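Local coordinates for probable GTP-binding protein EngB (Pyrococcus horikoshii, PDB 2CXX) that probably binds and hydrolyses GTP as a magnesium-dependent GTPase needed for normal cell division and septation, and is seen here with GDP, at residues Pro96-Ile99 with Lys100-Glu103; Ile110-Glu113 with Phe114-Leu118; Ile142-Leu145 with Ala146-Glu150. All coordinates share one frame; numbering follows the deposited sequence.

Contact 1 of 3, residues Pro96-Ile99 with Lys100-Glu103; sequences PEII and KRWE
Glu97 folds back on its own helix, with CG beside the backbone N (chi1 -64°) and a second bend at chi2, while Lys100 runs extended beyond CG; the two chains cross and meet at their charged ends. There Lys100 NZ lies 2.6 Å from Glu97 OE2, a short salt bridge between residues three apart in the chain that uses the syn lone pair of the carboxylate oxygen. On its way the lysine chain runs past the carbonyl of Pro96, with Lys100 CG 3.0 Å from Pro96 O, the oxygen that also accepts the Lys100 amide.

Round the helix from this pair, Ile98 and Trp102 lie side by side and point the same way. Ile98 CG2 rests 3.8 Å from Trp102 CD1 and equally near NE1, so the methyl branch meets the pyrrole part of the indole. The backbone beneath is regular: Trp102 N donates to Ile98 O at 3.0 Å, and Glu103 N to Ile99 O likewise. Glu103 sends its CG and carboxylate along Ile99, but its charge is matched by Lys148.

This is i to i+3 and i to i+4 packing within helix 94-104, which follows strand 85-91. Ile98 faces Arg9 of the P-loop, Trp102 touches the loop at Pro109, Pro96 and Ile99 pack against helix 138-149, and Lys100 makes a cation-pi contact with Phe144 of that helix.

Contact 2 of 3, residues Ile110-Glu113 with Phe114-Leu118; sequences IDVE and FYQFL
Val112 and Gln116 lie side by side on one flank of the helix and point the same way, the valine offering a methyl and the glutamine its amide end. Val112 CG1 sits anti to the backbone N (chi1 167°), which swings it along the helix toward the next turn, where it comes to 3.6 Å from Gln116 NE2 and 3.9 Å from Gln116 CD. The glutamine chain is extended beyond CG and leaves over the carbonyl of Val112: its CG is 3.3 Å from Val112 O, the same oxygen that receives the backbone N of Gln116 at 3.0 Å. With an alanine here the CG and amide beside the valine are gone, which is likely to leave Val112 CG1 without its neighbour on that flank.

The aromatic residues turn elsewhere. Phe114 and Tyr115 pack their CB atoms on the carbonyls one turn back, Phe114 CB 3.4 Å from Ile110 O, and then carry their rings away from the segment 110-113. Leu118 CG lies over one face of the Phe114 ring, toward its rim. This helix of the P-loop GTPase fold is laid on the central sheet, with helix 62-79 on another side: Phe114, Tyr115 and Leu118 reach strand 85-91, Tyr115 and Leu118 also strand 125-130, and Phe117 turns to helix 62-79.

Glu113 has CG anti to its own backbone nitrogen (chi1 -173°) and an extended chain beyond, which carries its carboxylate off to a salt bridge with Lys69 of helix 62-79. Its carbonyl stays in the helix, where Glu113 O accepts Phe117 N at 2.9 Å, with a rather bent N-H angle of 139°.

Contact 3 of 3, residues Ile142-Leu145 with Ala146-Glu150; sequences INFL and AEKFE
Phe144 and Lys148, one turn apart, meet through both backbone and side chain. Lys148 N donates to Phe144 O at 3.0 Å, while the lysine's aliphatic chain crosses the phenylalanine ring. Lys148 CG stands over one face, 4.1 Å from the ring centroid and 23° off the normal, a CH-pi contact; further along the chain, Lys148 CE reaches Phe144 CZ at 3.8 Å. The bend at chi2 (-67°) lets the chain touch the ring at both points. Its ammonium NZ is satisfied by Glu103 of helix 94-104, and the ion pair with Glu147 is long by comparison.

The other acceptors of the turn are filled in the same way. Ile142 O takes Ala146 N at 2.9 Å, Asn143 O takes Glu147 N, and Leu145 O takes Phe149 N at 2.8 Å. Leu145 O also has the start of the Phe149 side chain close by, with CB and CG both at 3.3 Å. Asn143 keeps its side-chain oxygen busy with Gln139, one turn earlier. Leu145 and Ala146 bury their side chains against Phe160 of strand 160-162, and Phe149 meets the ring of Tyr115.

Just beyond the last helical turn Glu150 takes a positive phi of 63°, and its amide turns back to Glu147 O in a weak bond. Two bonds returning into the last turn with a residue in left-handed conformation make this a Schellman motif, which closes helix 138-149.

In the fold
The three contacts lie on successive helices, 94-104, 110-120 and 138-149, whose sides meet. Contacts 1 and 3 are joined by the salt bridge between Glu103 OE2 and Lys148 NZ at 2.9 Å, and by Phe144 packing on Pro96 and Lys100. Contacts 2 and 3 meet where Tyr115 CG comes to 3.5 Å from Phe149 CD2. Ile99 CD1 lies 4.0 Å from Val112 CG2, tying contacts 1 and 2. All flank the nucleotide site without touching it: the nearest side chains, of Asp111, Ile98 and Ile142, are about 10, 12 and 13 Å from GDP. The side chains of Ile98 and Asp111 each come within about 3 Å of that of Arg9, predicted to bind GTP.

Contact 1 of 3, residues Pro96-Ile99 with Lys100-Glu103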
ATOM      1  N   PRO A  96       4.133 -11.537   5.933  1.00 12.02           N
ATOM      2  CA  PRO A  96       4.571 -11.981   7.264  1.00 12.82           C
ATOM      3  C   PRO A  96       5.910 -12.748   7.238  1.00 14.59           C
ATOM      4  O   PRO A  96       6.724 -12.613   8.163  1.00 14.68           O
ATOM      5  CB  PRO A  96       3.401 -12.858   7.739  1.00 15.96           C
ATOM      6  CG  PRO A  96       2.188 -12.310   6.945  1.00 15.35           C
ATOM      7  CD  PRO A  96       2.800 -12.070   5.587  1.00 12.45           C
ATOM      8  N   GLU A  97       6.166 -13.489   6.154  1.00 13.68           N
ATOM      9  CA  GLU A  97       7.379 -14.275   6.110  1.00 15.34           C
ATOM     10  C   GLU A  97       8.554 -13.373   5.801  1.00 13.14           C
ATOM     11  O   GLU A  97       9.644 -13.601   6.291  1.00 12.81           O
ATOM     12  CB  GLU A  97       7.221 -15.400   5.085  1.00 17.74           C
ATOM     13  CG  GLU A  97       6.113 -16.374   5.502  1.00 21.66           C
ATOM     14  CD  GLU A  97       6.315 -16.885   6.926  1.00 23.58           C
ATOM     15  OE1 GLU A  97       7.372 -17.503   7.186  1.00 25.56           O
ATOM     16  OE2 GLU A  97       5.433 -16.642   7.798  1.00 25.09           O
ATOM     17  N   ILE A  98       8.334 -12.318   5.001  1.00  8.79           N
ATOM     18  CA  ILE A  98       9.406 -11.371   4.729  1.00 10.16           C
ATOM     19  C   ILE A  98       9.751 -10.647   6.038  1.00 10.45           C
ATOM     20  O   ILE A  98      10.912 -10.465   6.361  1.00 11.18           O
ATOM     21  CB  ILE A  98       8.954 -10.352   3.666  1.00  8.54           C
ATOM     22  CG1 ILE A  98       8.836 -11.094   2.323  1.00  9.29           C
ATOM     23  CG2 ILE A  98       9.944  -9.177   3.508  1.00  7.47           C
ATOM     24  CD1 ILE A  98       8.170 -10.245   1.252  1.00 10.86           C
ATOM     25  N   ILE A  99       8.726 -10.263   6.799  1.00 10.57           N
ATOM     26  CA  ILE A  99       8.976  -9.536   8.042  1.00 12.48           C
ATOM     27  C   ILE A  99       9.854 -10.378   8.951  1.00 12.12           C
ATOM     28  O   ILE A  99      10.834  -9.884   9.442  1.00 13.10           O
ATOM     29  CB  ILE A  99       7.665  -9.164   8.739  1.00 12.46           C
ATOM     30  CG1 ILE A  99       7.065  -7.973   8.000  1.00 11.44           C
ATOM     31  CG2 ILE A  99       7.891  -8.779  10.248  1.00 12.40           C
ATOM     32  CD1 ILE A  99       5.588  -7.732   8.418  1.00 13.22           C
ATOM     33  N   LYS A 100       9.546 -11.658   9.077  1.00 13.71           N
ATOM     34  CA  LYS A 100      10.334 -12.530   9.951  1.00 16.30           C
ATOM     35  C   LYS A 100      11.823 -12.681   9.527  1.00 16.47           C
ATOM     36  O   LYS A 100      12.764 -12.645  10.401  1.00 15.83           O
ATOM     37  CB  LYS A 100       9.649 -13.911  10.034  1.00 16.06           C
ATOM     38  CG  LYS A 100       8.168 -13.907  10.501  1.00 20.23           C
ATOM     39  CD  LYS A 100       7.577 -15.291  10.449  1.00 20.74           C
ATOM     40  CE  LYS A 100       6.071 -15.225  10.611  1.00 26.76           C
ATOM     41  NZ  LYS A 100       5.435 -16.578  10.445  1.00 30.14           N
ATOM     42  N   ARG A 101      12.076 -12.773   8.214  1.00 12.73           N
ATOM     43  CA  ARG A 101      13.467 -12.937   7.792  1.00 15.24           C
ATOM     44  C   ARG A 101      14.246 -11.633   7.936  1.00 14.21           C
ATOM     45  O   ARG A 101      15.447 -11.652   8.251  1.00 16.58           O
ATOM     46  CB  ARG A 101      13.592 -13.462   6.357  1.00 13.33           C
ATOM     47  CG  ARG A 101      12.801 -14.728   6.053  1.00 12.36           C
ATOM     48  CD  ARG A 101      13.315 -15.271   4.648  1.00 10.63           C
ATOM     49  NE  ARG A 101      12.486 -16.344   4.147  1.00 14.64           N
ATOM     50  CZ  ARG A 101      11.363 -16.164   3.464  1.00 14.97           C
ATOM     51  NH1 ARG A 101      10.965 -14.941   3.199  1.00 14.04           N
ATOM     52  NH2 ARG A 101      10.653 -17.223   3.066  1.00 17.31           N
ATOM     53  N   TRP A 102      13.589 -10.498   7.735  1.00 13.06           N
ATOM     54  CA  TRP A 102      14.270  -9.234   7.897  1.00 13.92           C
ATOM     55  C   TRP A 102      14.576  -8.982   9.378  1.00 13.89           C
ATOM     56  O   TRP A 102      15.695  -8.548   9.729  1.00 14.72           O
ATOM     57  CB  TRP A 102      13.390  -8.099   7.304  1.00 15.78           C
ATOM     58  CG  TRP A 102      13.545  -7.971   5.784  1.00 14.23           C
ATOM     59  CD1 TRP A 102      13.463  -8.995   4.846  1.00 16.43           C
ATOM     60  CD2 TRP A 102      13.862  -6.788   5.043  1.00 16.01           C
ATOM     61  NE1 TRP A 102      13.711  -8.511   3.587  1.00 16.13           N
ATOM     62  CE2 TRP A 102      13.967  -7.163   3.671  1.00 15.74           C
ATOM     63  CE3 TRP A 102      14.077  -5.447   5.392  1.00 15.47           C
ATOM     64  CZ2 TRP A 102      14.276  -6.249   2.678  1.00 16.37           C
ATOM     65  CZ3 TRP A 102      14.385  -4.529   4.375  1.00 16.60           C
ATOM     66  CH2 TRP A 102      14.480  -4.942   3.040  1.00 16.21           C
ATOM     67  N   GLU A 103      13.625  -9.283  10.248  1.00 15.50           N
ATOM     68  CA  GLU A 103      13.876  -9.049  11.667  1.00 18.13           C
ATOM     69  C   GLU A 103      15.015  -9.956  12.090  1.00 20.85           C
ATOM     70  O   GLU A 103      15.881  -9.504  12.825  1.00 20.83           O
ATOM     71  CB  GLU A 103      12.648  -9.321  12.523  1.00 20.68           C
ATOM     72  CG  GLU A 103      11.480  -8.344  12.287  1.00 22.96           C
ATOM     73  CD  GLU A 103      10.337  -8.579  13.289  1.00 26.05           C
ATOM     74  OE1 GLU A 103      10.242  -9.706  13.756  1.00 28.82           O
ATOM     75  OE2 GLU A 103       9.550  -7.670  13.600  1.00 26.65           O
TER

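Contact 2 of 3, residues Ile110-Glu113 with Phe114-Leu118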
ATOM      1  N   ILE A 110      10.362  -3.224   5.098  1.00 10.09           N
ATOM      2  CA  ILE A 110       9.809  -2.073   4.383  1.00 11.62           C
ATOM      3  C   ILE A 110       8.339  -1.776   4.767  1.00  9.55           C
ATOM      4  O   ILE A 110       7.922  -0.593   4.961  1.00 10.39           O
ATOM      5  CB  ILE A 110       9.824  -2.366   2.871  1.00 12.90           C
ATOM      6  CG1 ILE A 110      11.245  -2.396   2.343  1.00 13.25           C
ATOM      7  CG2 ILE A 110       9.010  -1.335   2.131  1.00 15.15           C
ATOM      8  CD1 ILE A 110      11.304  -2.825   0.894  1.00 13.78           C
ATOM      9  N   ASP A 111       7.522  -2.794   4.820  1.00  8.89           N
ATOM     10  CA  ASP A 111       6.110  -2.585   5.138  1.00  9.34           C
ATOM     11  C   ASP A 111       5.869  -1.957   6.504  1.00 10.95           C
ATOM     12  O   ASP A 111       4.959  -1.138   6.701  1.00  9.90           O
ATOM     13  CB  ASP A 111       5.337  -3.901   5.076  1.00  9.15           C
ATOM     14  CG  ASP A 111       4.988  -4.329   3.633  1.00  8.98           C
ATOM     15  OD1 ASP A 111       4.959  -3.512   2.694  1.00 10.75           O
ATOM     16  OD2 ASP A 111       4.776  -5.529   3.451  1.00  9.73           O
ATOM     17  N   VAL A 112       6.667  -2.411   7.471  1.00 11.20           N
ATOM     18  CA  VAL A 112       6.566  -1.943   8.843  1.00 11.47           C
ATOM     19  C   VAL A 112       7.085  -0.491   8.883  1.00  9.90           C
ATOM     20  O   VAL A 112       6.460   0.388   9.454  1.00 11.78           O
ATOM     21  CB  VAL A 112       7.447  -2.801   9.714  1.00 10.90           C
ATOM     22  CG1 VAL A 112       7.633  -2.144  11.099  1.00 10.95           C
ATOM     23  CG2 VAL A 112       6.873  -4.207   9.820  1.00  9.89           C
ATOM     24  N   GLU A 113       8.221  -0.269   8.259  1.00 10.76           N
ATOM     25  CA  GLU A 113       8.823   1.043   8.224  1.00  9.55           C
ATOM     26  C   GLU A 113       7.861   2.032   7.615  1.00 10.26           C
ATOM     27  O   GLU A 113       7.643   3.131   8.168  1.00  9.35           O
ATOM     28  CB  GLU A 113      10.126   1.033   7.404  1.00 10.80           C
ATOM     29  CG  GLU A 113      10.827   2.361   7.512  1.00 15.83           C
ATOM     30  CD  GLU A 113      12.034   2.510   6.586  1.00 21.94           C
ATOM     31  OE1 GLU A 113      12.733   3.555   6.672  1.00 24.80           O
ATOM     32  OE2 GLU A 113      12.274   1.606   5.746  1.00 27.79           O
ATOM     33  N   PHE A 114       7.234   1.653   6.500  1.00  9.35           N
ATOM     34  CA  PHE A 114       6.335   2.599   5.837  1.00 10.27           C
ATOM     35  C   PHE A 114       5.026   2.886   6.568  1.00 10.28           C
ATOM     36  O   PHE A 114       4.593   4.042   6.642  1.00  7.95           O
ATOM     37  CB  PHE A 114       6.020   2.142   4.406  1.00 11.24           C
ATOM     38  CG  PHE A 114       5.408   3.212   3.583  1.00 12.23           C
ATOM     39  CD1 PHE A 114       6.130   4.321   3.223  1.00 14.08           C
ATOM     40  CD2 PHE A 114       4.079   3.113   3.208  1.00 12.88           C
ATOM     41  CE1 PHE A 114       5.493   5.348   2.473  1.00 14.69           C
ATOM     42  CE2 PHE A 114       3.435   4.117   2.465  1.00 13.96           C
ATOM     43  CZ  PHE A 114       4.162   5.239   2.108  1.00 13.52           C
ATOM     44  N   TYR A 115       4.394   1.874   7.105  1.00  7.79           N
ATOM     45  CA  TYR A 115       3.170   2.117   7.855  1.00  9.87           C
ATOM     46  C   TYR A 115       3.501   3.013   9.065  1.00  9.92           C
ATOM     47  O   TYR A 115       2.765   3.962   9.411  1.00  8.70           O
ATOM     48  CB  TYR A 115       2.563   0.791   8.344  1.00  9.70           C
ATOM     49  CG  TYR A 115       1.243   0.962   9.040  1.00  9.16           C
ATOM     50  CD1 TYR A 115       1.197   1.251  10.386  1.00 11.30           C
ATOM     51  CD2 TYR A 115       0.049   0.920   8.325  1.00 12.25           C
ATOM     52  CE1 TYR A 115      -0.017   1.524  11.048  1.00 11.51           C
ATOM     53  CE2 TYR A 115      -1.188   1.171   8.968  1.00 13.64           C
ATOM     54  CZ  TYR A 115      -1.189   1.474  10.336  1.00 14.11           C
ATOM     55  OH  TYR A 115      -2.343   1.673  11.044  1.00 15.61           O
ATOM     56  N   GLN A 116       4.643   2.778   9.698  1.00 10.10           N
ATOM     57  CA  GLN A 116       4.952   3.600  10.858  1.00 10.69           C
ATOM     58  C   GLN A 116       5.312   5.003  10.460  1.00  9.82           C
ATOM     59  O   GLN A 116       4.999   5.963  11.209  1.00 11.77           O
ATOM     60  CB  GLN A 116       6.048   2.962  11.705  1.00 10.84           C
ATOM     61  CG  GLN A 116       5.535   1.679  12.374  1.00 12.56           C
ATOM     62  CD  GLN A 116       6.586   0.972  13.240  1.00 15.39           C
ATOM     63  OE1 GLN A 116       7.685   1.491  13.438  1.00 16.96           O
ATOM     64  NE2 GLN A 116       6.236  -0.199  13.783  1.00 13.57           N
ATOM     65  N   PHE A 117       5.862   5.155   9.253  1.00 10.92           N
ATOM     66  CA  PHE A 117       6.188   6.481   8.760  1.00  9.84           C
ATOM     67  C   PHE A 117       4.865   7.263   8.545  1.00 11.00           C
ATOM     68  O   PHE A 117       4.739   8.433   8.965  1.00  9.46           O
ATOM     69  CB  PHE A 117       7.007   6.352   7.463  1.00 11.37           C
ATOM     70  CG  PHE A 117       7.025   7.604   6.599  1.00 10.00           C
ATOM     71  CD1 PHE A 117       7.790   8.740   6.966  1.00 10.51           C
ATOM     72  CD2 PHE A 117       6.308   7.643   5.408  1.00 10.06           C
ATOM     73  CE1 PHE A 117       7.828   9.876   6.147  1.00 11.46           C
ATOM     74  CE2 PHE A 117       6.331   8.744   4.588  1.00  9.81           C
ATOM     75  CZ  PHE A 117       7.091   9.881   4.930  1.00  9.07           C
ATOM     76  N   LEU A 118       3.886   6.637   7.906  1.00  8.92           N
ATOM     77  CA  LEU A 118       2.619   7.331   7.690  1.00  9.10           C
ATOM     78  C   LEU A 118       1.992   7.748   9.022  1.00 10.07           C
ATOM     79  O   LEU A 118       1.310   8.800   9.097  1.00 10.51           O
ATOM     80  CB  LEU A 118       1.631   6.441   6.932  1.00  6.79           C
ATOM     81  CG  LEU A 118       2.094   6.130   5.477  1.00  6.23           C
ATOM     82  CD1 LEU A 118       1.221   5.076   4.837  1.00  9.78           C
ATOM     83  CD2 LEU A 118       2.039   7.434   4.609  1.00  9.55           C
TER

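Contact 3 of 3, residues Ile142-Leu145 with Ala146-Glu150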
ATOM      1  N   ILE A 142      -3.470 -11.036   9.506  1.00 12.84           N
ATOM      2  CA  ILE A 142      -3.849  -9.689   9.924  1.00 13.46           C
ATOM      3  C   ILE A 142      -3.472  -9.456  11.386  1.00 12.14           C
ATOM      4  O   ILE A 142      -3.033  -8.371  11.736  1.00 12.60           O
ATOM      5  CB  ILE A 142      -5.353  -9.482   9.678  1.00 13.69           C
ATOM      6  CG1 ILE A 142      -5.571  -9.386   8.149  1.00 15.17           C
ATOM      7  CG2 ILE A 142      -5.857  -8.308  10.449  1.00 13.12           C
ATOM      8  CD1 ILE A 142      -6.977  -9.107   7.728  1.00 14.33           C
ATOM      9  N   ASN A 143      -3.567 -10.467  12.239  1.00 13.57           N
ATOM     10  CA  ASN A 143      -3.198 -10.246  13.632  1.00 14.16           C
ATOM     11  C   ASN A 143      -1.714 -10.047  13.735  1.00 13.49           C
ATOM     12  O   ASN A 143      -1.251  -9.234  14.541  1.00 13.27           O
ATOM     13  CB  ASN A 143      -3.580 -11.416  14.530  1.00 18.20           C
ATOM     14  CG  ASN A 143      -5.073 -11.495  14.773  1.00 19.99           C
ATOM     15  OD1 ASN A 143      -5.800 -10.522  14.563  1.00 24.39           O
ATOM     16  ND2 ASN A 143      -5.536 -12.629  15.247  1.00 23.80           N
ATOM     17  N   PHE A 144      -0.945 -10.785  12.925  1.00 12.16           N
ATOM     18  CA  PHE A 144       0.509 -10.658  12.941  1.00 11.72           C
ATOM     19  C   PHE A 144       0.916  -9.256  12.467  1.00 10.63           C
ATOM     20  O   PHE A 144       1.754  -8.587  13.082  1.00 11.05           O
ATOM     21  CB  PHE A 144       1.128 -11.748  11.992  1.00 13.01           C
ATOM     22  CG  PHE A 144       2.606 -11.703  11.892  1.00 14.29           C
ATOM     23  CD1 PHE A 144       3.396 -12.339  12.843  1.00 18.23           C
ATOM     24  CD2 PHE A 144       3.224 -11.016  10.847  1.00 13.89           C
ATOM     25  CE1 PHE A 144       4.765 -12.291  12.743  1.00 18.97           C
ATOM     26  CE2 PHE A 144       4.566 -10.954  10.733  1.00 14.78           C
ATOM     27  CZ  PHE A 144       5.369 -11.591  11.677  1.00 16.00           C
ATOM     28  N   LEU A 145       0.334  -8.818  11.348  1.00 11.83           N
ATOM     29  CA  LEU A 145       0.673  -7.531  10.786  1.00 11.58           C
ATOM     30  C   LEU A 145       0.265  -6.430  11.748  1.00 11.58           C
ATOM     31  O   LEU A 145       0.957  -5.436  11.874  1.00 12.05           O
ATOM     32  CB  LEU A 145      -0.034  -7.345   9.418  1.00 12.07           C
ATOM     33  CG  LEU A 145       0.339  -8.302   8.270  1.00 13.15           C
ATOM     34  CD1 LEU A 145      -0.375  -7.902   6.979  1.00 11.29           C
ATOM     35  CD2 LEU A 145       1.816  -8.214   8.066  1.00 12.47           C
ATOM     36  N   ALA A 146      -0.863  -6.594  12.429  1.00  9.90           N
ATOM     37  CA  ALA A 146      -1.302  -5.549  13.350  1.00 11.34           C
ATOM     38  C   ALA A 146      -0.274  -5.385  14.470  1.00 12.41           C
ATOM     39  O   ALA A 146       0.087  -4.271  14.815  1.00 10.95           O
ATOM     40  CB  ALA A 146      -2.702  -5.866  13.914  1.00 12.27           C
ATOM     41  N   GLU A 147       0.243  -6.496  15.002  1.00 13.35           N
ATOM     42  CA  GLU A 147       1.242  -6.414  16.057  1.00 14.34           C
ATOM     43  C   GLU A 147       2.551  -5.765  15.516  1.00 14.23           C
ATOM     44  O   GLU A 147       3.134  -4.919  16.179  1.00 14.30           O
ATOM     45  CB  GLU A 147       1.482  -7.849  16.580  1.00 17.89           C
ATOM     46  CG  GLU A 147       2.134  -7.987  17.954  1.00 24.13           C
ATOM     47  CD  GLU A 147       3.608  -7.831  17.938  1.00 26.20           C
ATOM     48  OE1 GLU A 147       4.231  -8.261  16.963  1.00 27.57           O
ATOM     49  OE2 GLU A 147       4.169  -7.291  18.926  1.00 28.39           O
ATOM     50  N   LYS A 148       2.981  -6.130  14.300  1.00 13.25           N
ATOM     51  CA  LYS A 148       4.234  -5.577  13.768  1.00 12.85           C
ATOM     52  C   LYS A 148       4.125  -4.098  13.371  1.00 11.43           C
ATOM     53  O   LYS A 148       5.108  -3.341  13.472  1.00 11.59           O
ATOM     54  CB  LYS A 148       4.695  -6.402  12.547  1.00 12.49           C
ATOM     55  CG  LYS A 148       5.103  -7.850  12.903  1.00 15.41           C
ATOM     56  CD  LYS A 148       6.344  -7.850  13.752  1.00 14.75           C
ATOM     57  CE  LYS A 148       6.596  -9.219  14.367  1.00 18.74           C
ATOM     58  NZ  LYS A 148       7.745  -9.186  15.341  1.00 18.72           N
ATOM     59  N   PHE A 149       2.939  -3.699  12.919  1.00 13.47           N
ATOM     60  CA  PHE A 149       2.696  -2.304  12.487  1.00 11.80           C
ATOM     61  C   PHE A 149       2.287  -1.388  13.678  1.00 11.74           C
ATOM     62  O   PHE A 149       2.088  -0.202  13.493  1.00 12.44           O
ATOM     63  CB  PHE A 149       1.535  -2.259  11.502  1.00 10.42           C
ATOM     64  CG  PHE A 149       1.856  -2.743  10.098  1.00 10.72           C
ATOM     65  CD1 PHE A 149       3.031  -3.472   9.812  1.00 11.87           C
ATOM     66  CD2 PHE A 149       0.902  -2.537   9.062  1.00 11.02           C
ATOM     67  CE1 PHE A 149       3.243  -3.982   8.546  1.00  8.20           C
ATOM     68  CE2 PHE A 149       1.108  -3.065   7.779  1.00 11.07           C
ATOM     69  CZ  PHE A 149       2.276  -3.790   7.518  1.00 10.30           C
ATOM     70  N   GLU A 150       2.163  -1.960  14.877  1.00 12.35           N
ATOM     71  CA  GLU A 150       1.749  -1.208  16.090  1.00 11.60           C
ATOM     72  C   GLU A 150       0.341  -0.648  15.959  1.00 13.94           C
ATOM     73  O   GLU A 150       0.072   0.523  16.221  1.00 15.08           O
ATOM     74  CB  GLU A 150       2.750  -0.069  16.456  1.00 11.77           C
ATOM     75  CG  GLU A 150       4.113  -0.627  16.839  1.00 13.53           C
ATOM     76  CD  GLU A 150       5.132   0.431  17.213  1.00 14.84           C
ATOM     77  OE1 GLU A 150       4.814   1.648  17.186  1.00 16.32           O
ATOM     78  OE2 GLU A 150       6.266   0.024  17.520  1.00 17.54           O
TER